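Long-range contacts in dehalogenase (Rhodospirillaceae, PDB 6A41), which probably removes halide from small halogenated substrates, perhaps as a halohydrin dehalogenase, on a Rossmann-type fold shared with short-chain reductases: residues G75-L80 with P121-R126; A64-L69 with F113-L118; V177-V182 with L237-G242; V134-P139 with S151-G156. All blocks are in the same frame, centred on the assembly; numbering follows the deposited sequence.

Contact 1: G75-L80 with P121-R126; sequences GHIDAL and PSMRKR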
loop_
_atom_site.group_PDB
_atom_site.type_symbol
_atom_site.label_atom_id
_atom_site.label_comp_id
_atom_site.label_asym_id
_atom_site.label_seq_id
_atom_site.Cartn_x
_atom_site.Cartn_y
_atom_site.Cartn_z
ATOM N N GLY A 75 25.196 27.121 -12.395
ATOM C CA GLY A 75 26.261 26.250 -11.847
ATOM C C GLY A 75 25.667 25.034 -11.226
ATOM O O GLY A 75 26.407 24.130 -10.897
ATOM N N HIS A 76 24.357 25.019 -10.879
ATOM C CA HIS A 76 23.800 23.853 -10.205
ATOM C C HIS A 76 22.339 23.806 -10.397
ATOM O O HIS A 76 21.783 24.762 -10.777
ATOM C CB HIS A 76 24.115 23.901 -8.680
ATOM C CG HIS A 76 23.415 24.969 -7.930
ATOM N ND1 HIS A 76 23.810 26.279 -7.970
ATOM C CD2 HIS A 76 22.245 24.956 -7.222
ATOM C CE1 HIS A 76 22.991 27.025 -7.252
ATOM N NE2 HIS A 76 22.016 26.253 -6.807
ATOM N N ILE A 77 21.773 22.663 -10.054
ATOM C CA ILE A 77 20.311 22.426 -9.990
ATOM C C ILE A 77 19.937 21.861 -8.598
ATOM O O ILE A 77 20.469 20.819 -8.196
ATOM C CB ILE A 77 19.827 21.457 -11.105
ATOM C CG1 ILE A 77 20.070 22.092 -12.492
ATOM C CG2 ILE A 77 18.363 21.089 -10.941
ATOM C CD1 ILE A 77 20.088 21.034 -13.609
ATOM N N ASP A 78 19.053 22.530 -7.875
ATOM C CA ASP A 78 18.655 22.041 -6.564
ATOM C C ASP A 78 17.558 20.988 -6.668
ATOM O O ASP A 78 17.452 20.100 -5.779
ATOM C CB ASP A 78 18.146 23.170 -5.696
ATOM C CG ASP A 78 19.266 24.102 -5.260
ATOM O OD1 ASP A 78 20.234 23.610 -4.615
ATOM O OD2 ASP A 78 19.264 25.276 -5.648
ATOM N N ALA A 79 16.629 21.136 -7.635
ATOM C CA ALA A 79 15.566 20.191 -7.823
ATOM C C ALA A 79 15.247 19.936 -9.281
ATOM O O ALA A 79 15.226 20.917 -10.117
ATOM C CB ALA A 79 14.280 20.744 -7.184
ATOM N N LEU A 80 15.079 18.672 -9.614
ATOM C CA LEU A 80 14.577 18.257 -10.910
ATOM C C LEU A 80 13.114 17.887 -10.783
ATOM O O LEU A 80 12.778 16.922 -10.034
ATOM C CB LEU A 80 15.361 17.121 -11.496
ATOM C CG LEU A 80 14.840 16.337 -12.720
ATOM C CD1 LEU A 80 14.798 17.334 -13.895
ATOM C CD2 LEU A 80 15.712 15.153 -13.049
ATOM N N PRO A 121 24.434 13.265 -11.034
ATOM C CA PRO A 121 25.826 13.366 -10.695
ATOM C C PRO A 121 26.237 14.754 -10.130
ATOM O O PRO A 121 27.073 14.826 -9.204
ATOM C CB PRO A 121 26.539 13.101 -12.027
ATOM C CG PRO A 121 25.623 12.273 -12.788
ATOM C CD PRO A 121 24.252 12.663 -12.377
ATOM N N SER A 122 25.646 15.804 -10.652
ATOM C CA SER A 122 25.915 17.155 -10.135
ATOM C C SER A 122 25.434 17.360 -8.703
ATOM O O SER A 122 26.075 18.065 -7.930
ATOM C CB SER A 122 25.295 18.231 -11.035
ATOM O OG SER A 122 23.852 18.217 -10.983
HETATM N N MSE A 123 24.331 16.712 -8.351
HETATM C CA MSE A 123 23.756 16.760 -6.988
HETATM C C MSE A 123 24.605 16.004 -6.046
HETATM O O MSE A 123 24.775 16.423 -4.893
HETATM C CB MSE A 123 22.340 16.187 -6.958
HETATM C CG MSE A 123 21.455 16.948 -7.927
HETATM SE SE MSE A 123 19.615 16.255 -7.791
HETATM C CE MSE A 123 18.669 17.785 -8.515
ATOM N N ARG A 124 25.144 14.852 -6.485
ATOM C CA ARG A 124 25.910 14.039 -5.587
ATOM C C ARG A 124 27.175 14.769 -5.072
ATOM O O ARG A 124 27.539 14.660 -3.893
ATOM C CB ARG A 124 26.281 12.703 -6.198
ATOM C CG ARG A 124 25.064 11.792 -6.506
ATOM C CD ARG A 124 25.747 10.463 -6.828
ATOM N NE ARG A 124 25.016 9.285 -7.103
ATOM C CZ ARG A 124 24.719 8.388 -6.202
ATOM N NH1 ARG A 124 24.942 8.567 -4.929
ATOM N NH2 ARG A 124 24.067 7.344 -6.592
ATOM N N LYS A 125 27.779 15.488 -6.003
ATOM C CA LYS A 125 28.986 16.209 -5.733
ATOM C C LYS A 125 28.637 17.252 -4.705
ATOM O O LYS A 125 29.486 17.536 -3.922
ATOM C CB LYS A 125 29.447 16.917 -7.015
ATOM C CG LYS A 125 30.166 16.111 -8.101
ATOM C CD LYS A 125 31.473 15.583 -7.569
ATOM C CE LYS A 125 32.387 15.258 -8.723
ATOM N NZ LYS A 125 33.678 14.725 -8.221
ATOM N N ARG A 126 27.450 17.902 -4.815
ATOM C CA ARG A 126 26.910 18.875 -3.741
ATOM C C ARG A 126 26.391 18.276 -2.401
ATOM O O ARG A 126 26.358 18.967 -1.376
ATOM C CB ARG A 126 25.781 19.776 -4.334
ATOM C CG ARG A 126 26.290 20.517 -5.562
ATOM C CD ARG A 126 25.253 20.967 -6.587
ATOM N NE ARG A 126 23.983 21.350 -5.966
ATOM C CZ ARG A 126 23.841 22.457 -5.209
ATOM N NH1 ARG A 126 24.857 23.326 -5.008
ATOM N NH2 ARG A 126 22.675 22.727 -4.704
HETATM O O HOH W 1 23.570 20.409 -9.435
#

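Contact 2: A64-L69 with F113-L118; sequences AAMVEL and FRLTQL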
loop_
_atom_site.group_PDB
_atom_site.type_symbol
_atom_site.label_atom_id
_atom_site.label_comp_id
_atom_site.label_asym_id
_atom_site.label_seq_id
_atom_site.Cartn_x
_atom_site.Cartn_y
_atom_site.Cartn_z
ATOM N N ALA A 64 20.846 15.488 -22.969
ATOM C CA ALA A 64 22.205 15.814 -22.576
ATOM C C ALA A 64 22.549 17.312 -22.799
ATOM O O ALA A 64 23.080 17.965 -21.883
ATOM C CB ALA A 64 23.169 14.893 -23.308
ATOM N N ALA A 65 22.218 17.869 -23.955
ATOM C CA ALA A 65 22.502 19.286 -24.212
ATOM C C ALA A 65 21.692 20.176 -23.275
ATOM O O ALA A 65 22.151 21.269 -22.860
ATOM C CB ALA A 65 22.164 19.632 -25.688
HETATM N N MSE A 66 20.426 19.771 -23.051
HETATM C CA MSE A 66 19.501 20.602 -22.197
HETATM C C MSE A 66 20.045 20.658 -20.784
HETATM O O MSE A 66 20.118 21.716 -20.196
HETATM C CB MSE A 66 18.093 20.102 -22.264
HETATM C CG MSE A 66 17.098 20.984 -21.502
HETATM SE SE MSE A 66 17.131 20.496 -19.551
HETATM C CE MSE A 66 16.237 18.720 -19.898
ATOM N N VAL A 67 20.517 19.529 -20.274
ATOM C CA VAL A 67 21.109 19.485 -18.901
ATOM C C VAL A 67 22.382 20.263 -18.776
ATOM O O VAL A 67 22.569 20.979 -17.798
ATOM C CB VAL A 67 21.258 18.031 -18.381
ATOM C CG1 VAL A 67 22.012 17.960 -17.057
ATOM C CG2 VAL A 67 19.888 17.498 -18.193
ATOM N N GLU A 68 23.247 20.131 -19.764
ATOM C CA GLU A 68 24.494 20.865 -19.732
ATOM C C GLU A 68 24.233 22.386 -19.723
ATOM O O GLU A 68 24.894 23.115 -18.963
ATOM C CB GLU A 68 25.333 20.479 -20.943
ATOM C CG GLU A 68 26.633 21.284 -21.061
ATOM C CD GLU A 68 27.456 20.946 -22.303
ATOM O OE1 GLU A 68 27.365 19.811 -22.843
ATOM O OE2 GLU A 68 28.204 21.813 -22.736
ATOM N N LEU A 69 23.288 22.831 -20.552
ATOM C CA LEU A 69 22.871 24.192 -20.558
ATOM C C LEU A 69 22.230 24.664 -19.241
ATOM O O LEU A 69 22.518 25.791 -18.769
ATOM C CB LEU A 69 21.897 24.396 -21.700
ATOM C CG LEU A 69 21.585 25.825 -22.080
ATOM C CD1 LEU A 69 22.822 26.639 -22.483
ATOM C CD2 LEU A 69 20.523 25.799 -23.196
ATOM N N PHE A 113 13.977 8.474 -16.377
ATOM C CA PHE A 113 15.155 7.796 -15.828
ATOM C C PHE A 113 16.430 8.394 -16.462
ATOM O O PHE A 113 17.391 8.683 -15.765
ATOM C CB PHE A 113 15.115 6.296 -16.112
ATOM C CG PHE A 113 16.272 5.542 -15.561
ATOM C CD1 PHE A 113 16.414 5.367 -14.235
ATOM C CD2 PHE A 113 17.249 5.068 -16.385
ATOM C CE1 PHE A 113 17.513 4.676 -13.698
ATOM C CE2 PHE A 113 18.377 4.422 -15.881
ATOM C CZ PHE A 113 18.445 4.128 -14.550
ATOM N N ARG A 114 16.392 8.578 -17.760
ATOM C CA ARG A 114 17.505 9.208 -18.452
ATOM C C ARG A 114 17.857 10.583 -17.917
ATOM O O ARG A 114 19.056 10.876 -17.693
ATOM C CB ARG A 114 17.227 9.206 -19.981
ATOM C CG ARG A 114 18.221 9.932 -20.910
ATOM C CD ARG A 114 19.602 9.369 -20.827
ATOM N NE ARG A 114 20.509 10.021 -21.824
ATOM C CZ ARG A 114 21.843 10.099 -21.720
ATOM N NH1 ARG A 114 22.443 9.557 -20.687
ATOM N NH2 ARG A 114 22.562 10.790 -22.601
ATOM N N LEU A 115 16.838 11.427 -17.727
ATOM C CA LEU A 115 17.054 12.737 -17.199
ATOM C C LEU A 115 17.645 12.671 -15.803
ATOM O O LEU A 115 18.544 13.476 -15.496
ATOM C CB LEU A 115 15.834 13.592 -17.111
ATOM C CG LEU A 115 15.488 14.259 -18.424
ATOM C CD1 LEU A 115 14.179 14.983 -18.222
ATOM C CD2 LEU A 115 16.489 15.251 -18.992
ATOM N N THR A 116 17.192 11.730 -14.982
ATOM C CA THR A 116 17.762 11.553 -13.651
ATOM C C THR A 116 19.241 11.151 -13.701
ATOM O O THR A 116 20.050 11.702 -12.937
ATOM C CB THR A 116 16.948 10.583 -12.824
ATOM O OG1 THR A 116 15.579 10.985 -12.829
ATOM C CG2 THR A 116 17.383 10.523 -11.428
ATOM N N GLN A 117 19.622 10.291 -14.645
ATOM C CA GLN A 117 21.004 9.878 -14.826
ATOM C C GLN A 117 21.932 11.063 -15.191
ATOM O O GLN A 117 23.026 11.153 -14.733
ATOM C CB GLN A 117 21.142 8.962 -16.032
ATOM C CG GLN A 117 20.684 7.582 -15.814
ATOM C CD GLN A 117 21.030 6.735 -17.073
ATOM O OE1 GLN A 117 20.444 7.028 -18.131
ATOM N NE2 GLN A 117 22.015 5.813 -16.978
ATOM N N LEU A 118 21.409 11.946 -16.018
ATOM C CA LEU A 118 22.061 13.206 -16.407
ATOM C C LEU A 118 22.171 14.230 -15.284
ATOM O O LEU A 118 23.205 14.854 -15.143
ATOM C CB LEU A 118 21.348 13.772 -17.645
ATOM C CG LEU A 118 21.551 12.996 -18.894
ATOM C CD1 LEU A 118 20.509 13.446 -19.914
ATOM C CD2 LEU A 118 22.974 13.197 -19.488
#

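Contact 3: V177-V182 with L237-G242; sequences VGSNYV and LPHAGG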
loop_
_atom_site.group_PDB
_atom_site.type_symbol
_atom_site.label_atom_id
_atom_site.label_comp_id
_atom_site.label_asym_id
_atom_site.label_seq_id
_atom_site.Cartn_x
_atom_site.Cartn_y
_atom_site.Cartn_z
ATOM N N VAL A 177 4.704 12.580 -7.277
ATOM C CA VAL A 177 3.348 13.037 -6.926
ATOM C C VAL A 177 2.429 12.269 -7.907
ATOM O O VAL A 177 2.593 12.329 -9.076
ATOM C CB VAL A 177 3.168 14.538 -7.146
ATOM C CG1 VAL A 177 1.676 14.920 -6.840
ATOM C CG2 VAL A 177 4.040 15.327 -6.153
ATOM N N GLY A 178 1.491 11.510 -7.366
ATOM C CA GLY A 178 0.565 10.705 -8.099
ATOM C C GLY A 178 -0.688 11.507 -8.330
ATOM O O GLY A 178 -1.620 11.465 -7.534
ATOM N N SER A 179 -0.658 12.317 -9.336
ATOM C CA SER A 179 -1.849 13.154 -9.637
ATOM C C SER A 179 -2.996 12.408 -10.261
ATOM O O SER A 179 -2.836 11.425 -10.970
ATOM C CB SER A 179 -1.487 14.294 -10.609
ATOM O OG SER A 179 -2.454 15.339 -10.628
ATOM N N ASN A 180 -4.211 12.885 -9.996
ATOM C CA ASN A 180 -5.353 12.563 -10.878
ATOM C C ASN A 180 -6.445 13.643 -10.625
ATOM O O ASN A 180 -6.517 14.255 -9.591
ATOM C CB ASN A 180 -5.959 11.123 -10.600
ATOM C CG ASN A 180 -6.677 10.445 -11.856
ATOM O OD1 ASN A 180 -7.185 9.291 -11.750
ATOM N ND2 ASN A 180 -6.759 11.127 -12.933
ATOM N N TYR A 181 -7.298 13.852 -11.631
ATOM C CA TYR A 181 -8.380 14.800 -11.597
ATOM C C TYR A 181 -7.926 16.225 -11.333
ATOM O O TYR A 181 -8.679 16.937 -10.647
ATOM C CB TYR A 181 -9.458 14.345 -10.558
ATOM C CG TYR A 181 -10.036 13.034 -10.973
ATOM C CD1 TYR A 181 -10.870 13.002 -12.039
ATOM C CD2 TYR A 181 -9.772 11.854 -10.315
ATOM C CE1 TYR A 181 -11.412 11.847 -12.510
ATOM C CE2 TYR A 181 -10.274 10.662 -10.757
ATOM C CZ TYR A 181 -11.143 10.642 -11.861
ATOM O OH TYR A 181 -11.666 9.453 -12.405
ATOM N N VAL A 182 -6.726 16.616 -11.807
ATOM C CA VAL A 182 -6.210 17.964 -11.675
ATOM C C VAL A 182 -6.326 18.632 -13.039
ATOM O O VAL A 182 -5.854 18.050 -14.041
ATOM C CB VAL A 182 -4.770 18.035 -11.234
ATOM C CG1 VAL A 182 -4.298 19.505 -11.209
ATOM C CG2 VAL A 182 -4.582 17.376 -9.895
ATOM N N LEU A 237 3.154 10.372 -3.477
ATOM C CA LEU A 237 2.168 11.176 -2.772
ATOM C C LEU A 237 0.927 11.342 -3.667
ATOM O O LEU A 237 0.925 12.094 -4.670
ATOM C CB LEU A 237 2.767 12.493 -2.389
ATOM C CG LEU A 237 1.976 13.627 -1.823
ATOM C CD1 LEU A 237 1.023 13.090 -0.865
ATOM C CD2 LEU A 237 2.939 14.644 -1.165
ATOM N N PRO A 238 -0.174 10.655 -3.320
ATOM C CA PRO A 238 -1.430 10.829 -4.066
ATOM C C PRO A 238 -2.036 12.207 -3.965
ATOM O O PRO A 238 -2.088 12.833 -2.874
ATOM C CB PRO A 238 -2.352 9.767 -3.488
ATOM C CG PRO A 238 -1.406 8.970 -2.655
ATOM C CD PRO A 238 -0.388 9.860 -2.138
ATOM N N HIS A 239 -2.387 12.740 -5.121
ATOM C CA HIS A 239 -2.894 14.089 -5.248
ATOM C C HIS A 239 -4.069 14.038 -6.212
ATOM O O HIS A 239 -4.008 14.439 -7.293
ATOM C CB HIS A 239 -1.787 15.004 -5.750
ATOM C CG HIS A 239 -2.161 16.435 -5.745
ATOM N ND1 HIS A 239 -2.896 16.992 -6.760
ATOM C CD2 HIS A 239 -1.941 17.415 -4.836
ATOM C CE1 HIS A 239 -3.071 18.292 -6.499
ATOM N NE2 HIS A 239 -2.486 18.588 -5.358
ATOM N N ALA A 240 -5.186 13.518 -5.660
ATOM C CA ALA A 240 -6.346 13.209 -6.440
ATOM C C ALA A 240 -7.637 13.381 -5.695
ATOM O O ALA A 240 -8.589 12.678 -5.994
ATOM C CB ALA A 240 -6.222 11.780 -6.894
ATOM N N GLY A 241 -7.706 14.331 -4.758
ATOM C CA GLY A 241 -8.925 14.638 -4.093
ATOM C C GLY A 241 -9.534 13.528 -3.254
ATOM O O GLY A 241 -10.724 13.487 -3.073
ATOM N N GLY A 242 -8.712 12.606 -2.837
ATOM C CA GLY A 242 -9.176 11.399 -2.115
ATOM C C GLY A 242 -9.515 10.144 -2.980
ATOM O O GLY A 242 -9.801 9.103 -2.437
#

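Contact 4: V134-P139 with S151-G156; sequences VSSAAP and SARAAG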
loop_
_atom_site.group_PDB
_atom_site.type_symbol
_atom_site.label_atom_id
_atom_site.label_comp_id
_atom_site.label_asym_id
_atom_site.label_seq_id
_atom_site.Cartn_x
_atom_site.Cartn_y
_atom_site.Cartn_z
ATOM N N VAL A 134 6.634 13.823 -11.632
ATOM C CA VAL A 134 5.184 14.150 -11.667
ATOM C C VAL A 134 4.498 13.002 -12.377
ATOM O O VAL A 134 4.776 12.757 -13.556
ATOM C CB VAL A 134 4.848 15.383 -12.414
ATOM C CG1 VAL A 134 3.408 15.784 -12.157
ATOM C CG2 VAL A 134 5.771 16.491 -11.921
ATOM N N SER A 135 3.663 12.279 -11.628
ATOM C CA SER A 135 3.149 10.976 -12.105
ATOM C C SER A 135 1.612 10.892 -11.886
ATOM O O SER A 135 0.963 11.943 -11.814
ATOM C CB SER A 135 3.857 9.792 -11.382
ATOM O OG SER A 135 3.598 8.553 -12.029
ATOM N N SER A 136 1.075 9.689 -11.803
ATOM C CA SER A 136 -0.329 9.465 -11.744
ATOM C C SER A 136 -0.745 8.655 -10.565
ATOM O O SER A 136 0.047 7.775 -10.161
ATOM C CB SER A 136 -0.809 8.824 -13.031
ATOM O OG SER A 136 -2.160 8.459 -12.954
ATOM N N ALA A 137 -1.890 8.971 -9.956
ATOM C CA ALA A 137 -2.494 8.097 -8.954
ATOM C C ALA A 137 -3.149 6.814 -9.575
ATOM O O ALA A 137 -3.621 5.955 -8.831
ATOM C CB ALA A 137 -3.527 8.817 -8.029
ATOM N N ALA A 138 -3.292 6.776 -10.900
ATOM C CA ALA A 138 -4.067 5.735 -11.469
ATOM C C ALA A 138 -3.630 4.302 -11.046
ATOM O O ALA A 138 -4.505 3.507 -10.725
ATOM C CB ALA A 138 -4.070 5.775 -12.954
ATOM N N PRO A 139 -2.299 4.023 -10.975
ATOM C CA PRO A 139 -1.895 2.674 -10.544
ATOM C C PRO A 139 -2.345 2.288 -9.168
ATOM O O PRO A 139 -2.417 1.078 -8.869
ATOM C CB PRO A 139 -0.372 2.756 -10.575
ATOM C CG PRO A 139 -0.094 3.816 -11.529
ATOM C CD PRO A 139 -1.153 4.821 -11.311
ATOM N N SER A 151 -0.007 0.961 -16.443
ATOM C CA SER A 151 1.193 0.185 -16.287
ATOM C C SER A 151 2.430 1.066 -16.486
ATOM O O SER A 151 3.394 0.986 -15.708
ATOM C CB SER A 151 1.205 -1.026 -17.296
ATOM O OG SER A 151 2.539 -1.661 -17.274
ATOM N N ALA A 152 2.420 1.928 -17.486
ATOM C CA ALA A 152 3.572 2.793 -17.701
ATOM C C ALA A 152 3.716 3.800 -16.565
ATOM O O ALA A 152 4.811 4.091 -16.182
ATOM C CB ALA A 152 3.427 3.532 -19.024
ATOM N N ARG A 153 2.619 4.326 -16.012
ATOM C CA ARG A 153 2.692 5.199 -14.807
ATOM C C ARG A 153 3.215 4.393 -13.638
ATOM O O ARG A 153 3.946 4.883 -12.826
ATOM C CB ARG A 153 1.319 5.705 -14.458
ATOM C CG ARG A 153 0.875 6.811 -15.387
ATOM C CD ARG A 153 1.754 8.028 -15.298
ATOM N NE ARG A 153 1.283 9.233 -15.958
ATOM C CZ ARG A 153 2.056 10.318 -16.117
ATOM N NH1 ARG A 153 3.347 10.339 -15.776
ATOM N NH2 ARG A 153 1.556 11.354 -16.695
ATOM N N ALA A 154 2.762 3.145 -13.526
ATOM C CA ALA A 154 3.324 2.277 -12.457
ATOM C C ALA A 154 4.865 2.134 -12.598
ATOM O O ALA A 154 5.525 2.022 -11.606
ATOM C CB ALA A 154 2.699 0.897 -12.484
ATOM N N ALA A 155 5.361 2.013 -13.836
ATOM C CA ALA A 155 6.823 1.877 -14.073
ATOM C C ALA A 155 7.526 3.112 -13.577
ATOM O O ALA A 155 8.566 3.013 -12.917
ATOM C CB ALA A 155 7.133 1.642 -15.544
ATOM N N GLY A 156 6.917 4.242 -13.836
ATOM C CA GLY A 156 7.445 5.521 -13.363
ATOM C C GLY A 156 7.514 5.541 -11.853
ATOM O O GLY A 156 8.577 5.867 -11.243
HETATM O O HOH W 2 4.941 8.346 -14.437
#

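Contact 1: G75-L80 with P121-R126
His76 meets Arg126 through CD2, which lies over one face of the guanidinium group, 3.4 Å from Arg126 NH2. The ring and guanidinium planes are 25° apart, so the two groups are roughly layered. The arginine chain bends at CG-CD (chi3 34°), which sets that guanidinium face against His76 CD2. Ile77 takes part through its backbone and its CG2 branch, which touches Met123 CE. Ile77 N donates to water 1 at 2.9 Å, and that water donates to Ser122 OG at 2.7 Å. Ile77 O rests 3.5 Å from Met123 CE, the methyl of a selenomethionine. Asp78 follows with a salt bridge, OD1 to Arg126 NH2 at 2.6 Å. OD1 sits at the guanidinium edge, with the carboxylate plane turned 64° from it. Asp78 OD2 accepts from Val7 N of the neighbouring strand. A leucine in place of Arg126 would probably leave the Asp78 carboxylate without its charged mate and take away the flat group that His76 CD2 rests on. At Leu80 the backbone N is 3.9 Å from Met123 CE. The selenomethionine chain thus lies over the start of strand 79-83, where helix 98-126 covers the central sheet of a Rossmann-type fold.

Contact 2: A64-L69 with F113-L118
Leu118 and Val67 carry much of this helix-to-helix contact, which is built on apolar side chains, and no hydrogen bond crosses it. The axes of 64-69 and 113-118 come within 10.2 Å and run in broadly the same direction, 40° apart. Four apolar pairs meet across the interface. Val67 CG2 lies 4.0 Å from Leu118 CB and also touches Leu115 CD2. Met66, a selenomethionine, reaches Leu115 from the side: its chain bends at both chi2 and chi3, so CE ends 3.6 Å from Leu115 CD2, and the two side chains cross at about a right angle. Ala64 CB meets Leu118 CD2 at 4.2 Å.

A second group of contacts sets methyls against backbone. Leu118 CD1 rests 3.7 Å from Ala64 N, while Val67 CG1 lies 3.8 Å from Leu118 O. Each helix thus presses a branched side chain on the main chain of the other.

The one charged residue that touches across is Arg114. Arg114 NH2 is 4.2 Å from Ala64 CB, and Leu118 CD2 of its own helix lies over one guanidinium face. This end of the contact is apolar cover beside a charge, not a polar bond.

Leu115 also packs on Asn82 of strand 79-83, and Thr116 on Ile131 and Phe133 of strand 129-136. Helix 98-126 thus lies beside helix 63-74 and packs on strands 79-83 and 129-136, while Phe113 meets Phe101 of the second subunit edge to face and Gln117 NE2 bonds Leu93 O of that subunit.

Contact 3: V177-V182 with L237-G242
His239 and Val177 both send a branch anti to the backbone N: CG of His239 at chi1 -173°, CG1 of Val177 at 176°. The two side chains therefore run side by side and point the same way, and Val177 CG1 meets His239 CB at 3.6 Å. Val182 places its CG2 anti to the carbonyl carbon instead. That methyl comes in at the edge of the His239 ring, in its plane, 3.6 Å from His239 ND1. The buried ND1 has no hydrogen-bond partner in the model.

The backbones make a regular parallel ladder. Gly178 N donates to Leu237 O at 2.8 Å, and His239 N donates to Gly178 O at 2.8 Å. Gly178 thus bonds to the residues on both sides of Pro238, which has no N-H to give. Asn180 N continues the ladder to His239 O at 3.1 Å. This is the last step of the Rossmann-type sheet, with strand order 3-2-1-4-5-6-7: strand 236-239 is outermost within the chain and pairs with strand 172-179.

Contacts from CA-H to O fill in beside the bonds, such as Pro238 CA to Gly178 O at 3.5 Å. Past the strands, Ala240 CB packs on Asn180 CB at 3.8 Å. Val177 also touches Leu217 and Leu224 of helix 214-225. Ile232 of the third subunit packs on His239, and Phe231 of that subunit on Val182.

Contact 4: V134-P139 with S151-G156
Arg153 lies over Ser136 and Ser135. Its chain bends at chi2 (-63°), which brings the aliphatic part to Ser136: Arg153 CD is 3.5 Å from Ser136 CB. Ser136 N and Ser135 CA lie over one face of the guanidinium group. At the guanidinium edge, in its plane, water 2 accepts from Arg153 NH1 at 2.9 Å and donates to Ser135 OG at 2.8 Å. Ser135 OG also bonds Asn157 OD1. Arg153 NE bonds Tyr149 OH, and NH2 bonds Asp84 O. The spacing of Ser136, Tyr149 and Arg153 is consistent with the Ser-Tyr-Arg catalytic triad of halohydrin dehalogenases. Ser136 OG accepts from Ala138 N at 2.9 Å, an ST turn that fixes the rotation of this side chain. A leucine in place of Arg153 would probably leave Tyr149 OH without its NE partner and water 2 without its NH1 donor. Further on, Pro139 turns its ring obliquely against the arginine stem, with CG 3.8 Å from Arg153 CB. Pro139 CB also meets Ala154 CB at 4.1 Å. Strand 129-136 lies between strands 79-83 and 172-179, and helix 147-158 packs beside helix 98-126 through Met108 and against the second subunit at Ala155.

The four contacts fall into two pairs in one Rossmann-type fold. Contacts 1 and 2 cross along the chain and share helix 98-126; their centres are 11 Å apart, and Leu80 CD2 touches Leu115 O at 4.1 Å. Contacts 4 and 3 follow in series, also with centres 11 Å apart. They join through neighbouring strands 129-136 and 172-179, where Val177 O and Ser135 N are 2.8 Å apart, a probable hydrogen bond. The pairs lie far from each other, with centres 27 Å apart for contacts 1 and 3. Contacts 2 and 4 both reach the second subunit and contact 3 the third, so the core is built into the tetramer from more than one side.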